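Local coordinates for protein putative phophotriesterase (PDB 3RHG) that probably hydrolyses ester bonds as a zinc-dependent member of the phosphotriesterase family, with two divalent metal ions in each subunit, at residues D47-A52 against C65-D70; I74-F79 against W301-G306. All coordinates share one frame; numbering follows the deposited sequence. Where two conformers were deposited one is given.

Interaction 1. Residues D47-A52 against C65-D70; sequences DKKVSA and CCDNMD
With CG anti to the backbone N (chi1 -178°), D67 sends its carboxylate across to the 47-52 loop, and V50, with CG1 anti to its backbone N, holds CG2 beside that N and turns this methyl to the same acid and to N68. V50 N gives a nearly straight hydrogen bond to D67 OD2, 2.8 Å long with an N-H...O angle of 166°; the donor arrives on the anti side, 17° out of the carboxylate plane. Just beside it, V50 CG2 rests 3.6 Å from N68 CB and 3.9 Å from C65 SG. A water links K48 O to D67 N, so the loop is tied to the backbone N of D67 as well as to its carboxylate. K49, bent at chi2 and chi4, crosses the acid at about a right angle, but its NZ stops 4.2 Å from D67 OD1, and a second water joins the two. K298 makes a salt bridge to that same OD1, while N68 ND2 is bonded to Q299 OE1 and P62 O. One carboxylate therefore serves two roles, OD2 fixing the loop backbone and OD1 taking the charged partner; the nearby lysines would be expected to favour its ionised form.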
# COMPACT_ATOMS: atom_id res chain seq x y z
N ASP A 47 -1.43 3.30 22.36
CA ASP A 47 -0.34 3.69 23.26
C ASP A 47 1.03 3.19 22.81
O ASP A 47 1.99 3.28 23.57
CB ASP A 47 -0.61 3.19 24.68
CG ASP A 47 -1.76 3.93 25.34
OD1 ASP A 47 -1.90 5.15 25.10
OD2 ASP A 47 -2.52 3.29 26.10
N LYS A 48 1.11 2.66 21.59
CA LYS A 48 2.38 2.14 21.09
C LYS A 48 3.20 3.21 20.39
O LYS A 48 2.65 4.15 19.82
CB LYS A 48 2.16 0.95 20.16
CG LYS A 48 1.80 -0.35 20.89
CD LYS A 48 1.73 -1.52 19.92
CE LYS A 48 1.68 -2.84 20.67
NZ LYS A 48 0.80 -2.75 21.88
N LYS A 49 4.51 3.07 20.46
CA LYS A 49 5.41 3.87 19.65
C LYS A 49 5.33 3.40 18.21
O LYS A 49 5.24 2.20 17.93
CB LYS A 49 6.86 3.77 20.16
CG LYS A 49 7.26 4.82 21.20
CD LYS A 49 6.14 5.12 22.19
CE LYS A 49 6.65 5.79 23.47
NZ LYS A 49 6.88 7.25 23.30
N VAL A 50 5.33 4.34 17.28
CA VAL A 50 5.33 3.96 15.87
C VAL A 50 6.62 3.20 15.51
O VAL A 50 7.74 3.64 15.82
CB VAL A 50 5.15 5.19 14.96
CG1 VAL A 50 5.21 4.77 13.48
CG2 VAL A 50 3.82 5.86 15.28
N SER A 51 6.43 2.05 14.87
CA SER A 51 7.52 1.25 14.32
C SER A 51 6.99 0.43 13.15
O SER A 51 5.79 0.38 12.92
CB SER A 51 8.09 0.30 15.37
OG SER A 51 7.20 -0.77 15.57
N ALA A 52 7.90 -0.20 12.42
CA ALA A 52 7.52 -1.05 11.29
C ALA A 52 6.50 -2.11 11.72
O ALA A 52 5.62 -2.49 10.93
CB ALA A 52 8.74 -1.70 10.69
N CYS A 65 -3.32 6.61 17.13
CA CYS A 65 -2.03 6.33 17.78
C CYS A 65 -1.36 7.64 18.23
O CYS A 65 -0.91 8.43 17.41
CB CYS A 65 -1.12 5.55 16.81
SG CYS A 65 0.57 5.27 17.36
N CYS A 66 -1.28 7.87 19.53
CA CYS A 66 -0.76 9.13 20.04
C CYS A 66 0.63 9.48 19.50
O CYS A 66 0.88 10.61 19.09
CB CYS A 66 -0.72 9.10 21.57
SG CYS A 66 -2.32 8.83 22.33
N ASP A 67 1.54 8.51 19.54
CA ASP A 67 2.92 8.77 19.12
C ASP A 67 2.96 9.20 17.65
O ASP A 67 3.78 10.04 17.25
CB ASP A 67 3.79 7.52 19.31
CG ASP A 67 5.24 7.75 18.92
OD1 ASP A 67 5.86 8.72 19.45
OD2 ASP A 67 5.76 6.97 18.10
N ASN A 68 2.08 8.61 16.84
CA ASN A 68 2.03 8.93 15.40
C ASN A 68 1.70 10.39 15.15
O ASN A 68 2.13 10.99 14.14
CB ASN A 68 0.96 8.04 14.74
CG ASN A 68 1.15 7.89 13.25
OD1 ASN A 68 2.27 7.94 12.73
ND2 ASN A 68 0.04 7.66 12.56
N MET A 69 0.95 10.96 16.10
CA MET A 69 0.37 12.30 16.02
C MET A 69 1.19 13.34 16.79
O MET A 69 0.87 14.52 16.77
CB MET A 69 -1.04 12.25 16.64
CG MET A 69 -1.96 11.21 16.00
SD MET A 69 -2.43 11.75 14.35
CE MET A 69 -3.89 12.71 14.76
N ASP A 70 2.25 12.89 17.48
CA ASP A 70 2.99 13.73 18.42
C ASP A 70 4.08 14.49 17.70
O ASP A 70 4.32 14.27 16.51
CB ASP A 70 3.58 12.84 19.52
CG ASP A 70 3.87 13.58 20.82
OD1 ASP A 70 3.67 14.81 20.93
OD2 ASP A 70 4.30 12.89 21.76
O HOH W 1 1.13 6.02 20.97
O HOH W 2 8.58 7.99 20.68

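Interaction 2. Residues I74-F79 against W301-G306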
# COMPACT_ATOMS: atom_id res chain seq x y z
N ILE A 74 13.90 16.11 16.31
CA ILE A 74 14.83 16.56 15.29
C ILE A 74 15.77 15.44 14.77
O ILE A 74 16.07 15.40 13.58
CB ILE A 74 15.64 17.82 15.71
CG1 ILE A 74 16.40 18.38 14.50
CG2 ILE A 74 16.58 17.48 16.87
CD1 ILE A 74 16.91 19.79 14.69
N GLU A 75 16.23 14.54 15.65
CA GLU A 75 17.10 13.43 15.24
C GLU A 75 16.42 12.58 14.17
O GLU A 75 17.05 12.13 13.20
CB GLU A 75 17.44 12.54 16.45
CG GLU A 75 17.52 13.26 17.80
CD GLU A 75 16.19 13.22 18.57
OE1 GLU A 75 15.60 14.30 18.78
OE2 GLU A 75 15.75 12.12 18.98
N ASP A 76 15.13 12.32 14.37
CA ASP A 76 14.37 11.49 13.43
C ASP A 76 14.19 12.21 12.10
O ASP A 76 14.34 11.62 11.02
CB ASP A 76 13.00 11.14 14.00
CG ASP A 76 13.08 10.16 15.15
OD1 ASP A 76 13.93 9.24 15.11
OD2 ASP A 76 12.29 10.30 16.10
N VAL A 77 13.85 13.50 12.17
CA VAL A 77 13.69 14.32 10.96
C VAL A 77 14.99 14.41 10.14
O VAL A 77 14.98 14.24 8.91
CB VAL A 77 13.12 15.72 11.32
CG1 VAL A 77 13.07 16.63 10.08
CG2 VAL A 77 11.73 15.58 11.95
N ILE A 78 16.11 14.66 10.81
CA ILE A 78 17.40 14.74 10.12
C ILE A 78 17.75 13.39 9.48
O ILE A 78 18.21 13.34 8.34
CB ILE A 78 18.52 15.21 11.06
CG1 ILE A 78 18.34 16.70 11.34
CG2 ILE A 78 19.89 14.92 10.45
CD1 ILE A 78 19.28 17.24 12.40
N PHE A 79 17.51 12.29 10.20
CA PHE A 79 17.78 10.98 9.65
C PHE A 79 16.98 10.78 8.35
O PHE A 79 17.49 10.30 7.35
CB PHE A 79 17.43 9.90 10.67
CG PHE A 79 17.80 8.52 10.23
CD1 PHE A 79 19.11 8.07 10.36
CD2 PHE A 79 16.84 7.67 9.70
CE1 PHE A 79 19.45 6.79 9.96
CE2 PHE A 79 17.18 6.38 9.30
CZ PHE A 79 18.49 5.95 9.43
N TRP A 301 7.61 7.85 7.77
CA TRP A 301 9.06 7.82 7.71
C TRP A 301 9.56 6.47 7.19
O TRP A 301 9.01 5.43 7.56
CB TRP A 301 9.63 8.03 9.11
CG TRP A 301 9.44 9.41 9.64
CD1 TRP A 301 9.22 10.57 8.93
CD2 TRP A 301 9.55 9.80 11.01
NE1 TRP A 301 9.16 11.64 9.79
CE2 TRP A 301 9.35 11.19 11.07
CE3 TRP A 301 9.76 9.09 12.20
CZ2 TRP A 301 9.37 11.90 12.28
CZ3 TRP A 301 9.80 9.79 13.39
CH2 TRP A 301 9.60 11.18 13.43
N ALA A 302 10.58 6.49 6.33
CA ALA A 302 11.17 5.24 5.82
C ALA A 302 11.70 4.32 6.93
O ALA A 302 11.61 3.09 6.81
CB ALA A 302 12.27 5.54 4.80
N LYS A 303 12.26 4.89 8.00
CA LYS A 303 12.77 4.09 9.12
C LYS A 303 11.66 3.26 9.77
O LYS A 303 11.92 2.26 10.46
CB LYS A 303 13.47 5.00 10.15
CG LYS A 303 12.53 5.99 10.85
CD LYS A 303 13.28 7.18 11.45
CE LYS A 303 13.72 6.90 12.87
NZ LYS A 303 14.51 5.64 12.96
N ASN A 304 10.43 3.68 9.56
CA ASN A 304 9.28 2.95 10.08
C ASN A 304 8.59 2.07 9.05
O ASN A 304 7.56 1.47 9.33
CB ASN A 304 8.28 3.89 10.75
CG ASN A 304 8.82 4.48 12.04
OD1 ASN A 304 9.54 3.81 12.79
ND2 ASN A 304 8.52 5.75 12.29
N GLY A 305 9.19 1.97 7.85
CA GLY A 305 8.61 1.18 6.77
C GLY A 305 7.67 1.96 5.86
O GLY A 305 7.02 1.38 4.97
N GLY A 306 7.61 3.27 6.06
CA GLY A 306 6.87 4.15 5.15
C GLY A 306 7.76 4.50 3.99
O GLY A 306 8.82 3.90 3.85
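The indole of W301 meets D76 at the far end of its six-membered ring: D76 CB lies 3.4 Å from CH2, approaching obliquely, and the carboxylate plane is turned 47° from the ring. D76 OD2 follows at 3.7 Å from W301 CZ3, so the acid leans on the indole through both its methylene and one oxygen. V77 CG2 adds a looser apolar touch, 4.4 Å from W301 CZ2. The second flat group, the phenyl ring of F79, meets the aliphatic part of K303 along its CD2-CE2 bond, with K303 CD 4.0 Å from F79 CD2 on an oblique approach and K303 CB near CE2.

The protein has the (beta/alpha)8 barrel of the amidohydrolase superfamily, and this contact joins helix 74-86, which precedes barrel strand 89-94, to the long loop after the last strand, 289-291. D76, V77 and F79 supply the helix side. On the loop side, W301 O accepts from N304 N and G306 N, which come in from opposite faces of its carbonyl plane and close the turn that follows W301. E80, on the same helix, grips the backbone N atoms of A302 and K303 through its two carboxylate oxygens.

K303 starts with CG between its backbone N and carbonyl carbon (chi1 65°), then bends at chi3 and chi4 and carries CE to 3.2 Å from D76 OD1. Its NZ remains 4.2 Å from that oxygen, an attraction of opposite charges short of a salt bridge. D53 of the second subunit also packs against K303.

In the fold
Both contacts are partly buried and lie on the same side of the chain's centre, their own centres about 13 Å apart. Interaction 1 has C65 and N68 buried and K48 and K49 exposed; interaction 2 has V77 and W301 buried and F79 exposed. Helices 66-69 and 74-86 follow one another, the first pinned to a nearby loop, the second to one 222 residues on. N304 OD1 packs against V50 and S51, joining the contacts. Each has a lysine and an aspartate short of a salt bridge; interaction 1 adds a hydrogen bond and waters beside the V50 methyl, interaction 2 sets D76 and aliphatic groups against rings. D53 of the second subunit packs on K303, and its A52 on A52, which does not touch 65-70.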